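Local coordinates for protein hemin degrading factor (Pseudomonas aeruginosa, PDB 4MF9) that binds heme and serves in heme trafficking, and is regarded as a heme-degrading enzyme, at residues A[206-211]-A[215-220]; A[262-267]-A[273-278]; A[311-316]-A[322-327]. One frame throughout, in Å; residues are numbered along the deposited sequence.

The three contacts surround one heme from different directions. Contact 1, the helix pair 206-211/215-220, brings the axial His215 to the iron, while contact 2, the hairpin 262-267/273-278, lays Phe265 and Met263 against the porphyrin. Contact 3, the hairpin 311-316/322-327, sets Lys313 beside a propionate. Contacts 1 and 3 touch: Trp208 NE1 lies 2.9 Å from Arg312 O in a probable hydrogen bond, and Phe217 packs on Lys313; their centres are about 12 Å apart. Contacts 2 and 3 belong to the same antiparallel sheet, centres about 14 Å apart. Contacts 1 and 2, centres about 22 Å apart, do not touch (nearest atoms about 7 Å apart), but both reach the heme, His215 and Phe265 from opposite sides of its plane.

Contact 1 of 3, residues A[206-211]-A[215-220]. With HEM (protoporphyrin IX containing Fe), chain C.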
loop_
_atom_site.group_PDB
_atom_site.type_symbol
_atom_site.label_atom_id
_atom_site.label_comp_id
_atom_site.label_asym_id
_atom_site.label_seq_id
_atom_site.Cartn_x
_atom_site.Cartn_y
_atom_site.Cartn_z
ATOM N N GLU A 206 16.163 -8.528 23.915
ATOM C CA GLU A 206 16.048 -9.937 24.216
ATOM C C GLU A 206 14.996 -10.630 23.383
ATOM O O GLU A 206 15.271 -11.605 22.737
ATOM C CB GLU A 206 15.783 -10.136 25.709
ATOM C CG GLU A 206 15.752 -11.590 26.084
ATOM C CD GLU A 206 15.727 -11.861 27.600
ATOM O OE1 GLU A 206 15.876 -10.942 28.422
ATOM O OE2 GLU A 206 15.548 -13.016 27.892
ATOM N N GLY A 207 13.823 -10.018 23.311
ATOM C CA GLY A 207 12.751 -10.503 22.463
ATOM C C GLY A 207 13.113 -10.497 20.986
ATOM O O GLY A 207 12.719 -11.406 20.242
ATOM N N TRP A 208 13.857 -9.475 20.560
ATOM C CA TRP A 208 14.301 -9.363 19.165
ATOM C C TRP A 208 15.154 -10.566 18.777
ATOM O O TRP A 208 14.906 -11.212 17.758
ATOM C CB TRP A 208 15.106 -8.072 18.954
ATOM C CG TRP A 208 15.369 -7.727 17.490
ATOM C CD1 TRP A 208 15.994 -8.507 16.550
ATOM C CD2 TRP A 208 15.032 -6.501 16.828
ATOM N NE1 TRP A 208 16.052 -7.843 15.345
ATOM C CE2 TRP A 208 15.464 -6.610 15.490
ATOM C CE3 TRP A 208 14.403 -5.322 17.239
ATOM C CZ2 TRP A 208 15.295 -5.577 14.562
ATOM C CZ3 TRP A 208 14.236 -4.299 16.319
ATOM C CH2 TRP A 208 14.678 -4.433 14.996
ATOM N N ALA A 209 16.134 -10.868 19.597
ATOM C CA ALA A 209 17.022 -11.995 19.414
ATOM C C ALA A 209 16.224 -13.330 19.385
ATOM O O ALA A 209 16.602 -14.244 18.739
ATOM C CB ALA A 209 18.047 -11.997 20.527
ATOM N N ALA A 210 15.113 -13.370 20.084
ATOM C CA ALA A 210 14.257 -14.545 20.200
ATOM C C ALA A 210 13.179 -14.709 19.100
ATOM O O ALA A 210 12.536 -15.721 18.983
ATOM C CB ALA A 210 13.656 -14.575 21.590
ATOM N N LEU A 211 13.083 -13.751 18.197
ATOM C CA LEU A 211 12.058 -13.769 17.170
ATOM C C LEU A 211 12.067 -15.005 16.372
ATOM O O LEU A 211 13.082 -15.452 16.004
ATOM C CB LEU A 211 12.272 -12.598 16.247
ATOM C CG LEU A 211 11.423 -11.464 16.724
ATOM C CD1 LEU A 211 11.900 -10.139 16.179
ATOM C CD2 LEU A 211 9.985 -11.764 16.336
ATOM N N HIS A 215 6.625 -12.217 10.959
ATOM C CA HIS A 215 5.245 -11.866 11.268
ATOM C C HIS A 215 4.963 -11.541 12.716
ATOM O O HIS A 215 3.937 -11.027 13.022
ATOM C CB HIS A 215 4.303 -12.909 10.744
ATOM C CG HIS A 215 4.289 -12.965 9.266
ATOM N ND1 HIS A 215 5.090 -13.815 8.553
ATOM C CD2 HIS A 215 3.601 -12.238 8.361
ATOM C CE1 HIS A 215 4.865 -13.634 7.265
ATOM N NE2 HIS A 215 3.963 -12.685 7.130
ATOM N N HIS A 216 5.887 -11.868 13.581
ATOM C CA HIS A 216 5.736 -11.680 15.004
ATOM C C HIS A 216 6.326 -10.374 15.468
ATOM O O HIS A 216 6.315 -10.050 16.606
ATOM C CB HIS A 216 6.478 -12.810 15.700
ATOM C CG HIS A 216 5.978 -14.160 15.364
ATOM N ND1 HIS A 216 4.773 -14.380 14.758
ATOM C CD2 HIS A 216 6.504 -15.374 15.606
ATOM C CE1 HIS A 216 4.598 -15.672 14.601
ATOM N NE2 HIS A 216 5.648 -16.293 15.087
ATOM N N PHE A 217 6.894 -9.648 14.552
ATOM C CA PHE A 217 7.588 -8.413 14.894
ATOM C C PHE A 217 6.605 -7.409 15.483
ATOM O O PHE A 217 6.858 -6.805 16.530
ATOM C CB PHE A 217 8.279 -7.841 13.656
ATOM C CG PHE A 217 9.219 -6.698 13.950
ATOM C CD1 PHE A 217 10.433 -6.922 14.592
ATOM C CD2 PHE A 217 8.891 -5.403 13.571
ATOM C CE1 PHE A 217 11.306 -5.866 14.841
ATOM C CE2 PHE A 217 9.746 -4.346 13.829
ATOM C CZ PHE A 217 10.954 -4.572 14.457
ATOM N N HIS A 218 5.465 -7.306 14.866
ATOM C CA HIS A 218 4.511 -6.327 15.274
ATOM C C HIS A 218 4.108 -6.511 16.734
ATOM O O HIS A 218 4.071 -5.605 17.489
ATOM C CB HIS A 218 3.318 -6.487 14.357
ATOM C CG HIS A 218 2.549 -5.240 14.185
ATOM N ND1 HIS A 218 3.117 -4.094 13.686
ATOM C CD2 HIS A 218 1.288 -4.924 14.524
ATOM C CE1 HIS A 218 2.230 -3.128 13.724
ATOM N NE2 HIS A 218 1.107 -3.610 14.206
ATOM N N ALA A 219 3.820 -7.715 17.105
ATOM C CA ALA A 219 3.456 -7.986 18.448
ATOM C C ALA A 219 4.561 -7.622 19.415
ATOM O O ALA A 219 4.285 -7.300 20.471
ATOM C CB ALA A 219 3.031 -9.430 18.574
ATOM N N LEU A 220 5.796 -7.763 19.007
ATOM C CA LEU A 220 6.947 -7.426 19.818
ATOM C C LEU A 220 7.015 -5.932 20.105
ATOM O O LEU A 220 7.331 -5.503 21.169
ATOM C CB LEU A 220 8.216 -7.918 19.092
ATOM C CG LEU A 220 9.563 -7.463 19.619
ATOM C CD1 LEU A 220 9.893 -7.944 21.012
ATOM C CD2 LEU A 220 10.684 -7.725 18.655
HETATM C CHA HEM C . 6.499 -10.555 5.210
HETATM C CHB HEM C . 5.099 -14.343 2.736
HETATM C CHC HEM C . 0.805 -14.091 4.885
HETATM C CHD HEM C . 1.927 -9.683 6.378
HETATM C C1A HEM C . 6.509 -11.665 4.414
HETATM C C2A HEM C . 7.652 -12.207 3.760
HETATM C C3A HEM C . 7.255 -13.267 3.098
HETATM C C4A HEM C . 5.877 -13.360 3.289
HETATM C CMA HEM C . 8.133 -14.141 2.247
HETATM C CAA HEM C . 9.062 -11.736 3.816
HETATM C CBA HEM C . 10.146 -12.800 4.128
HETATM C CGA HEM C . 10.017 -13.154 5.565
HETATM O O1A HEM C . 10.039 -14.323 5.939
HETATM O O2A HEM C . 9.881 -12.247 6.342
HETATM C C1B HEM C . 3.799 -14.563 3.171
HETATM C C2B HEM C . 3.104 -15.685 2.694
HETATM C C3B HEM C . 1.896 -15.669 3.273
HETATM C C4B HEM C . 1.873 -14.464 4.133
HETATM C CMB HEM C . 3.642 -16.720 1.751
HETATM C CAB HEM C . 0.873 -16.728 3.024
HETATM C CBB HEM C . -0.413 -16.566 3.074
HETATM C C1C HEM C . 0.712 -12.896 5.494
HETATM C C2C HEM C . -0.362 -12.471 6.248
HETATM C C3C HEM C . -0.062 -11.217 6.686
HETATM C C4C HEM C . 1.222 -10.855 6.188
HETATM C CMC HEM C . -1.604 -13.255 6.543
HETATM C CAC HEM C . -0.920 -10.395 7.504
HETATM C CBC HEM C . -0.572 -9.151 7.651
HETATM C C1D HEM C . 3.311 -9.552 6.203
HETATM C C2D HEM C . 4.119 -8.378 6.653
HETATM C C3D HEM C . 5.379 -8.655 6.330
HETATM C C4D HEM C . 5.344 -9.971 5.683
HETATM C CMD HEM C . 3.680 -7.106 7.347
HETATM C CAD HEM C . 6.574 -7.770 6.573
HETATM C CBD HEM C . 7.352 -8.310 7.772
HETATM C CGD HEM C . 8.377 -7.447 8.444
HETATM O O1D HEM C . 9.465 -7.959 8.603
HETATM O O2D HEM C . 8.165 -6.318 8.858
HETATM N NA HEM C . 5.418 -12.386 4.102
HETATM N NB HEM C . 3.053 -13.854 4.031
HETATM N NC HEM C . 1.624 -11.923 5.489
HETATM N ND HEM C . 4.098 -10.450 5.631
HETATM FE FE HEM C . 3.597 -12.072 4.925
#
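Two successive helices are joined by a short loop that carries the axial heme ligand: Trp208 and Leu211, on the end of helix 201-210 and the turn after it, close on Phe217 and Leu220 of helix 217-224. Phe217 turns its edge to the face of the Trp208 six-membered ring in a T-shaped stack, planes at 84° and centroids 5.1 Å apart. The CE1-CZ edge of Phe217 does the touching, CE1 coming to 3.6 Å from Trp208 CZ3 and displaced toward the rim of the indole. Both rings have CG trans to the backbone N (chi1 -168° for Trp208, -170° for Phe217), which sends them out from their helices into the shared space. Leu211 reaches the second helix with two separate methyls: CD1 meets the edge of the Phe217 ring and packs 3.7 Å from Leu220 CD2, whereas CD2 slides past His216 CB at 3.7 Å. Leu220 is itself forked, with CD2 against CA and CB of Trp208 and CD1 directed at the backbone of Gly207, 4.1 Å from its CA; the glycine lets the helices come close here. The indole is held from outside as well, since Trp208 NE1 is bonded to Arg312 O and its ring touches Leu232 and Ala235 of helix 228-235. From the start of 215-220, His215 points away from this apolar cluster, and its NE2 binds the heme iron at 2.3 Å. A hydrogen bond from His215 ND1 to Asp213 OD2 probably limits the rotation of the imidazole. The helix pair thus presents the axial histidine at the heme pocket of this HemS-family protein.

Contact 2 of 3, residues A[262-267]-A[273-278]; sequences IMVFVG and QIHTGP. With HEM (protoporphyrin IX containing Fe), chain C.
One wall of the heme pocket is an antiparallel beta hairpin, in which Phe265 and Met263 of strand 262-268 stand beside Ile274 and Thr276 of strand 271-277. One face of the Phe265 ring is taken by Ile274 CG1, 3.9 Å from the ring centroid and 19° off its normal, a CH-pi contact. Ile274 CD1 continues across the same ring to reach CE2 at 3.7 Å. The far end of the phenyl is given to the ligand, with Phe265 CZ 3.5 Å from the methine carbon CHA of the heme. Met263 runs alongside Ile274 and Thr276, then bends at its last torsion (chi3 74°), which turns CE back over the partner strand to 3.9 Å from Ile274 CG2. Its SD lies 3.9 Å from the heme methyl CMA. The axes of the two strand segments, 4.6 Å apart at closest approach, are tied by six hydrogen bonds in the hydrogen-bonded pairs Ile262-Gly277, Val264-His275 and Val266-Gln273. The straightest is Val266 N to Gln273 O, 2.9 Å long at 175°. Between them, in the non-hydrogen-bonded pairs, CA-H groups approach carbonyls, as Met263 CA does His275 O at 3.1 Å. On the opposite face, which bears Val264, Val266, Gln273 and His275, Gln273 bonds to Thr83 and His90, and His275 ND1 to Arg92. The hairpin thus belongs to the sheet that lines the heme pocket, while its other face packs on strands 78-84 and 88-93 of the second sheet, consistent with the HemS/ChuX family.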
loop_
_atom_site.group_PDB
_atom_site.type_symbol
_atom_site.label_atom_id
_atom_site.label_comp_id
_atom_site.label_asym_id
_atom_site.label_seq_id
_atom_site.Cartn_x
_atom_site.Cartn_y
_atom_site.Cartn_z
ATOM N N ILE A 262 13.404 -9.584 -6.010
ATOM C CA ILE A 262 13.236 -8.954 -4.710
ATOM C C ILE A 262 11.758 -8.929 -4.345
ATOM O O ILE A 262 10.925 -9.411 -5.106
ATOM C CB ILE A 262 13.776 -7.532 -4.738
ATOM C CG1 ILE A 262 13.027 -6.719 -5.793
ATOM C CG2 ILE A 262 15.280 -7.550 -5.047
ATOM C CD1 ILE A 262 13.425 -5.257 -5.845
ATOM N N MET A 263 11.419 -8.412 -3.189
ATOM C CA MET A 263 10.057 -8.177 -2.751
ATOM C C MET A 263 9.903 -6.726 -2.367
ATOM O O MET A 263 10.716 -6.222 -1.663
ATOM C CB MET A 263 9.693 -9.052 -1.571
ATOM C CG MET A 263 9.799 -10.516 -1.828
ATOM S SD MET A 263 9.374 -11.577 -0.484
ATOM C CE MET A 263 7.615 -11.359 -0.548
ATOM N N VAL A 264 8.869 -6.083 -2.853
ATOM C CA VAL A 264 8.617 -4.731 -2.553
ATOM C C VAL A 264 7.244 -4.594 -1.893
ATOM O O VAL A 264 6.287 -4.857 -2.540
ATOM C CB VAL A 264 8.664 -3.854 -3.840
ATOM C CG1 VAL A 264 8.366 -2.436 -3.539
ATOM C CG2 VAL A 264 9.979 -3.987 -4.576
ATOM N N PHE A 265 7.219 -4.149 -0.639
ATOM C CA PHE A 265 5.996 -3.999 0.158
ATOM C C PHE A 265 5.629 -2.529 0.218
ATOM O O PHE A 265 6.435 -1.706 0.642
ATOM C CB PHE A 265 6.235 -4.459 1.615
ATOM C CG PHE A 265 6.268 -5.959 1.809
ATOM C CD1 PHE A 265 7.281 -6.731 1.252
ATOM C CD2 PHE A 265 5.320 -6.582 2.602
ATOM C CE1 PHE A 265 7.314 -8.103 1.457
ATOM C CE2 PHE A 265 5.347 -7.951 2.804
ATOM C CZ PHE A 265 6.342 -8.710 2.225
ATOM N N VAL A 266 4.448 -2.190 -0.172
ATOM C CA VAL A 266 3.929 -0.860 -0.017
ATOM C C VAL A 266 2.510 -0.865 0.507
ATOM O O VAL A 266 1.699 -1.485 -0.029
ATOM C CB VAL A 266 3.972 -0.091 -1.370
ATOM C CG1 VAL A 266 3.235 1.213 -1.303
ATOM C CG2 VAL A 266 5.410 0.160 -1.787
ATOM N N GLY A 267 2.273 -0.122 1.553
ATOM C CA GLY A 267 0.939 -0.069 2.094
ATOM C C GLY A 267 0.605 1.151 2.916
ATOM O O GLY A 267 1.363 2.122 2.985
ATOM N N GLN A 273 0.372 -4.117 -0.284
ATOM C CA GLN A 273 0.505 -4.704 -1.612
ATOM C C GLN A 273 1.977 -5.051 -1.858
ATOM O O GLN A 273 2.870 -4.288 -1.504
ATOM C CB GLN A 273 0.015 -3.711 -2.670
ATOM C CG GLN A 273 0.047 -4.220 -4.100
ATOM C CD GLN A 273 -0.819 -3.369 -5.045
ATOM O OE1 GLN A 273 -1.988 -3.079 -4.756
ATOM N NE2 GLN A 273 -0.244 -2.969 -6.167
ATOM N N ILE A 274 2.215 -6.206 -2.473
ATOM C CA ILE A 274 3.560 -6.768 -2.563
ATOM C C ILE A 274 3.873 -7.128 -4.011
ATOM O O ILE A 274 3.019 -7.655 -4.728
ATOM C CB ILE A 274 3.669 -8.054 -1.691
ATOM C CG1 ILE A 274 3.168 -7.793 -0.273
ATOM C CG2 ILE A 274 5.100 -8.555 -1.629
ATOM C CD1 ILE A 274 2.733 -9.058 0.481
ATOM N N HIS A 275 5.088 -6.812 -4.445
ATOM C CA HIS A 275 5.601 -7.301 -5.715
ATOM C C HIS A 275 6.722 -8.280 -5.422
ATOM O O HIS A 275 7.610 -7.966 -4.640
ATOM C CB HIS A 275 6.172 -6.165 -6.542
ATOM C CG HIS A 275 7.091 -6.622 -7.639
ATOM N ND1 HIS A 275 6.629 -7.209 -8.798
ATOM C CD2 HIS A 275 8.441 -6.589 -7.745
ATOM C CE1 HIS A 275 7.654 -7.504 -9.579
ATOM N NE2 HIS A 275 8.768 -7.147 -8.960
ATOM N N THR A 276 6.674 -9.457 -6.041
ATOM C CA THR A 276 7.772 -10.413 -5.955
ATOM C C THR A 276 8.366 -10.607 -7.344
ATOM O O THR A 276 7.641 -10.852 -8.305
ATOM C CB THR A 276 7.307 -11.768 -5.403
ATOM O OG1 THR A 276 6.732 -11.585 -4.100
ATOM C CG2 THR A 276 8.473 -12.733 -5.299
ATOM N N GLY A 277 9.681 -10.471 -7.453
ATOM C CA GLY A 277 10.351 -10.671 -8.722
ATOM C C GLY A 277 11.388 -9.606 -8.980
ATOM O O GLY A 277 11.616 -8.730 -8.147
ATOM N N PRO A 278 12.052 -9.659 -10.113
ATOM C CA PRO A 278 13.049 -8.638 -10.465
ATOM C C PRO A 278 12.442 -7.314 -10.850
ATOM O O PRO A 278 11.302 -7.257 -11.120
ATOM C CB PRO A 278 13.734 -9.250 -11.666
ATOM C CG PRO A 278 12.670 -10.034 -12.282
ATOM C CD PRO A 278 11.943 -10.672 -11.153
HETATM C CHA HEM C . 6.499 -10.555 5.210
HETATM C CHB HEM C . 5.099 -14.343 2.736
HETATM C CHC HEM C . 0.805 -14.091 4.885
HETATM C CHD HEM C . 1.927 -9.683 6.378
HETATM C C1A HEM C . 6.509 -11.665 4.414
HETATM C C2A HEM C . 7.652 -12.207 3.760
HETATM C C3A HEM C . 7.255 -13.267 3.098
HETATM C C4A HEM C . 5.877 -13.360 3.289
HETATM C CMA HEM C . 8.133 -14.141 2.247
HETATM C CAA HEM C . 9.062 -11.736 3.816
HETATM C CBA HEM C . 10.146 -12.800 4.128
HETATM C CGA HEM C . 10.017 -13.154 5.565
HETATM O O1A HEM C . 10.039 -14.323 5.939
HETATM O O2A HEM C . 9.881 -12.247 6.342
HETATM C C1B HEM C . 3.799 -14.563 3.171
HETATM C C2B HEM C . 3.104 -15.685 2.694
HETATM C C3B HEM C . 1.896 -15.669 3.273
HETATM C C4B HEM C . 1.873 -14.464 4.133
HETATM C CMB HEM C . 3.642 -16.720 1.751
HETATM C CAB HEM C . 0.873 -16.728 3.024
HETATM C CBB HEM C . -0.413 -16.566 3.074
HETATM C C1C HEM C . 0.712 -12.896 5.494
HETATM C C2C HEM C . -0.362 -12.471 6.248
HETATM C C3C HEM C . -0.062 -11.217 6.686
HETATM C C4C HEM C . 1.222 -10.855 6.188
HETATM C CMC HEM C . -1.604 -13.255 6.543
HETATM C CAC HEM C . -0.920 -10.395 7.504
HETATM C CBC HEM C . -0.572 -9.151 7.651
HETATM C C1D HEM C . 3.311 -9.552 6.203
HETATM C C2D HEM C . 4.119 -8.378 6.653
HETATM C C3D HEM C . 5.379 -8.655 6.330
HETATM C C4D HEM C . 5.344 -9.971 5.683
HETATM C CMD HEM C . 3.680 -7.106 7.347
HETATM C CAD HEM C . 6.574 -7.770 6.573
HETATM C CBD HEM C . 7.352 -8.310 7.772
HETATM C CGD HEM C . 8.377 -7.447 8.444
HETATM O O1D HEM C . 9.465 -7.959 8.603
HETATM O O2D HEM C . 8.165 -6.318 8.858
HETATM N NA HEM C . 5.418 -12.386 4.102
HETATM N NB HEM C . 3.053 -13.854 4.031
HETATM N NC HEM C . 1.624 -11.923 5.489
HETATM N ND HEM C . 4.098 -10.450 5.631
HETATM FE FE HEM C . 3.597 -12.072 4.925
#

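Contact 3 of 3, residues A[311-316]-A[322-327]; sequences VRKPST and SWEAFD. With HEM (protoporphyrin IX containing Fe), chain C.
The carboxylate of Glu324 is the flat group on which Val311 and Lys313 converge: Val311 CG2 rests over one of its faces, 3.9 Å from CD, and Lys313 NZ comes to its OE2 end. That approach is a salt bridge, NZ to OE2 at 3.0 Å, the two chains arriving from opposite directions. Lys313 gets there because its chain folds over at CD and CE (chi3 -108°, chi4 -85°), whereas Glu324 stays extended beyond CG. The other oxygen, Glu324 OE1, is salt-bridged to Arg228, so two basic groups share the carboxylate, and this probably stabilises its negative charge in a buried place. Behind the charges stands a beta hairpin, strands 307-313 and 320-326, whose hydrogen-bonded pair between these segments is Val311-Ser322: Val311 N to Ser322 O spans 2.8 Å and Ser322 N to Val311 O 2.9 Å. Pairing continues to Lys313-Val320 on one side and Trp309-Glu324 on the other; the short strand segments make 128° between their N-to-C directions. A water sits beside the pair, 2.9 Å from Ser322 OG, and is bonded weakly to Val311 O and Lys313 NZ. Lys313 also makes a cation-pi contact with Phe217. The lysine is one of the residues that bind heme b, and its end lies beside a propionate, although the modelled approach of Lys313 CE to the propionate oxygen O1D is too close to be trusted.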
loop_
_atom_site.group_PDB
_atom_site.type_symbol
_atom_site.label_atom_id
_atom_site.label_comp_id
_atom_site.label_asym_id
_atom_site.label_seq_id
_atom_site.Cartn_x
_atom_site.Cartn_y
_atom_site.Cartn_z
ATOM N N VAL A 311 17.581 -3.628 8.289
ATOM C CA VAL A 311 17.070 -4.324 9.477
ATOM C C VAL A 311 17.290 -5.819 9.335
ATOM O O VAL A 311 17.097 -6.366 8.245
ATOM C CB VAL A 311 15.559 -4.067 9.664
ATOM C CG1 VAL A 311 15.040 -4.711 10.968
ATOM C CG2 VAL A 311 15.267 -2.575 9.663
ATOM N N ARG A 312 17.677 -6.472 10.422
ATOM C CA ARG A 312 17.871 -7.888 10.446
ATOM C C ARG A 312 17.042 -8.519 11.580
ATOM O O ARG A 312 17.165 -8.135 12.711
ATOM C CB ARG A 312 19.346 -8.299 10.527
ATOM C CG ARG A 312 20.352 -7.396 9.849
ATOM C CD ARG A 312 21.792 -7.850 10.080
ATOM N NE ARG A 312 22.705 -7.052 9.328
ATOM C CZ ARG A 312 23.228 -5.932 9.756
ATOM N NH1 ARG A 312 22.958 -5.501 10.956
ATOM N NH2 ARG A 312 24.007 -5.244 8.964
ATOM N N LYS A 313 16.208 -9.462 11.243
ATOM C CA LYS A 313 15.359 -10.125 12.198
ATOM C C LYS A 313 15.562 -11.656 12.153
ATOM O O LYS A 313 15.528 -12.235 11.131
ATOM C CB LYS A 313 13.884 -9.789 11.945
ATOM C CG LYS A 313 13.535 -8.357 11.660
ATOM C CD LYS A 313 12.035 -8.101 11.695
ATOM C CE LYS A 313 11.494 -7.880 10.296
ATOM N NZ LYS A 313 11.601 -6.511 9.766
ATOM N N PRO A 314 15.787 -12.275 13.295
ATOM C CA PRO A 314 15.884 -13.722 13.378
ATOM C C PRO A 314 14.512 -14.324 13.086
ATOM O O PRO A 314 13.550 -13.671 13.239
ATOM C CB PRO A 314 16.217 -14.001 14.841
ATOM C CG PRO A 314 16.305 -12.748 15.497
ATOM C CD PRO A 314 15.836 -11.661 14.614
ATOM N N SER A 315 14.504 -15.571 12.663
ATOM C CA SER A 315 13.255 -16.280 12.432
ATOM C C SER A 315 13.582 -17.765 12.338
ATOM O O SER A 315 14.755 -18.138 12.252
ATOM C CB SER A 315 12.588 -15.805 11.136
ATOM O OG SER A 315 13.234 -16.342 9.994
ATOM N N THR A 316 12.559 -18.597 12.294
ATOM C CA THR A 316 12.711 -20.032 12.185
ATOM C C THR A 316 13.432 -20.414 10.926
ATOM O O THR A 316 14.061 -21.410 10.887
ATOM C CB THR A 316 11.366 -20.774 12.242
ATOM O OG1 THR A 316 10.484 -20.203 11.281
ATOM C CG2 THR A 316 10.762 -20.611 13.541
ATOM N N SER A 322 16.069 -6.753 5.562
ATOM C CA SER A 322 15.172 -5.880 4.814
ATOM C C SER A 322 15.702 -4.463 4.896
ATOM O O SER A 322 16.515 -4.160 5.769
ATOM C CB SER A 322 13.768 -5.923 5.414
ATOM O OG SER A 322 13.792 -5.467 6.755
ATOM N N TRP A 323 15.253 -3.609 3.976
ATOM C CA TRP A 323 15.446 -2.167 4.081
ATOM C C TRP A 323 14.069 -1.551 4.294
ATOM O O TRP A 323 13.104 -1.943 3.633
ATOM C CB TRP A 323 16.055 -1.600 2.796
ATOM C CG TRP A 323 17.536 -1.836 2.666
ATOM C CD1 TRP A 323 18.269 -2.844 3.236
ATOM C CD2 TRP A 323 18.462 -1.033 1.930
ATOM N NE1 TRP A 323 19.597 -2.720 2.880
ATOM C CE2 TRP A 323 19.737 -1.617 2.077
ATOM C CE3 TRP A 323 18.330 0.115 1.139
ATOM C CZ2 TRP A 323 20.873 -1.084 1.480
ATOM C CZ3 TRP A 323 19.464 0.644 0.546
ATOM C CH2 TRP A 323 20.721 0.042 0.719
ATOM N N GLU A 324 13.980 -0.605 5.225
ATOM C CA GLU A 324 12.711 0.008 5.596
ATOM C C GLU A 324 12.856 1.532 5.569
ATOM O O GLU A 324 13.711 2.107 6.245
ATOM C CB GLU A 324 12.251 -0.534 6.965
ATOM C CG GLU A 324 12.238 -2.070 6.971
ATOM C CD GLU A 324 11.674 -2.706 8.223
ATOM O OE1 GLU A 324 11.236 -1.980 9.144
ATOM O OE2 GLU A 324 11.673 -3.954 8.275
ATOM N N ALA A 325 12.032 2.173 4.744
ATOM C CA ALA A 325 12.053 3.626 4.594
ATOM C C ALA A 325 10.845 4.223 5.312
ATOM O O ALA A 325 9.719 3.728 5.183
ATOM C CB ALA A 325 12.037 3.989 3.134
ATOM N N PHE A 326 11.056 5.271 6.061
ATOM C CA PHE A 326 10.055 5.941 6.821
ATOM C C PHE A 326 9.929 7.428 6.475
ATOM O O PHE A 326 10.898 8.058 6.142
ATOM C CB PHE A 326 10.347 5.847 8.285
ATOM C CG PHE A 326 10.502 4.430 8.781
ATOM C CD1 PHE A 326 11.696 3.773 8.686
ATOM C CD2 PHE A 326 9.438 3.768 9.331
ATOM C CE1 PHE A 326 11.846 2.505 9.163
ATOM C CE2 PHE A 326 9.566 2.483 9.782
ATOM C CZ PHE A 326 10.763 1.845 9.676
ATOM N N ASP A 327 8.721 7.949 6.592
ATOM C CA ASP A 327 8.454 9.375 6.481
ATOM C C ASP A 327 8.683 10.115 7.803
ATOM O O ASP A 327 9.001 9.461 8.759
ATOM C CB ASP A 327 7.067 9.629 5.932
ATOM C CG ASP A 327 5.989 9.236 6.859
ATOM O OD1 ASP A 327 6.173 9.154 8.052
ATOM O OD2 ASP A 327 4.906 9.049 6.363
HETATM C CHA HEM C . 6.499 -10.555 5.210
HETATM C CHB HEM C . 5.099 -14.343 2.736
HETATM C CHC HEM C . 0.805 -14.091 4.885
HETATM C CHD HEM C . 1.927 -9.683 6.378
HETATM C C1A HEM C . 6.509 -11.665 4.414
HETATM C C2A HEM C . 7.652 -12.207 3.760
HETATM C C3A HEM C . 7.255 -13.267 3.098
HETATM C C4A HEM C . 5.877 -13.360 3.289
HETATM C CMA HEM C . 8.133 -14.141 2.247
HETATM C CAA HEM C . 9.062 -11.736 3.816
HETATM C CBA HEM C . 10.146 -12.800 4.128
HETATM C CGA HEM C . 10.017 -13.154 5.565
HETATM O O1A HEM C . 10.039 -14.323 5.939
HETATM O O2A HEM C . 9.881 -12.247 6.342
HETATM C C1B HEM C . 3.799 -14.563 3.171
HETATM C C2B HEM C . 3.104 -15.685 2.694
HETATM C C3B HEM C . 1.896 -15.669 3.273
HETATM C C4B HEM C . 1.873 -14.464 4.133
HETATM C CMB HEM C . 3.642 -16.720 1.751
HETATM C CAB HEM C . 0.873 -16.728 3.024
HETATM C CBB HEM C . -0.413 -16.566 3.074
HETATM C C1C HEM C . 0.712 -12.896 5.494
HETATM C C2C HEM C . -0.362 -12.471 6.248
HETATM C C3C HEM C . -0.062 -11.217 6.686
HETATM C C4C HEM C . 1.222 -10.855 6.188
HETATM C CMC HEM C . -1.604 -13.255 6.543
HETATM C CAC HEM C . -0.920 -10.395 7.504
HETATM C CBC HEM C . -0.572 -9.151 7.651
HETATM C C1D HEM C . 3.311 -9.552 6.203
HETATM C C2D HEM C . 4.119 -8.378 6.653
HETATM C C3D HEM C . 5.379 -8.655 6.330
HETATM C C4D HEM C . 5.344 -9.971 5.683
HETATM C CMD HEM C . 3.680 -7.106 7.347
HETATM C CAD HEM C . 6.574 -7.770 6.573
HETATM C CBD HEM C . 7.352 -8.310 7.772
HETATM C CGD HEM C . 8.377 -7.447 8.444
HETATM O O1D HEM C . 9.465 -7.959 8.603
HETATM O O2D HEM C . 8.165 -6.318 8.858
HETATM N NA HEM C . 5.418 -12.386 4.102
HETATM N NB HEM C . 3.053 -13.854 4.031
HETATM N NC HEM C . 1.624 -11.923 5.489
HETATM N ND HEM C . 4.098 -10.450 5.631
HETATM FE FE HEM C . 3.597 -12.072 4.925
HETATM O O HOH W 1 14.132 -7.881 8.342
#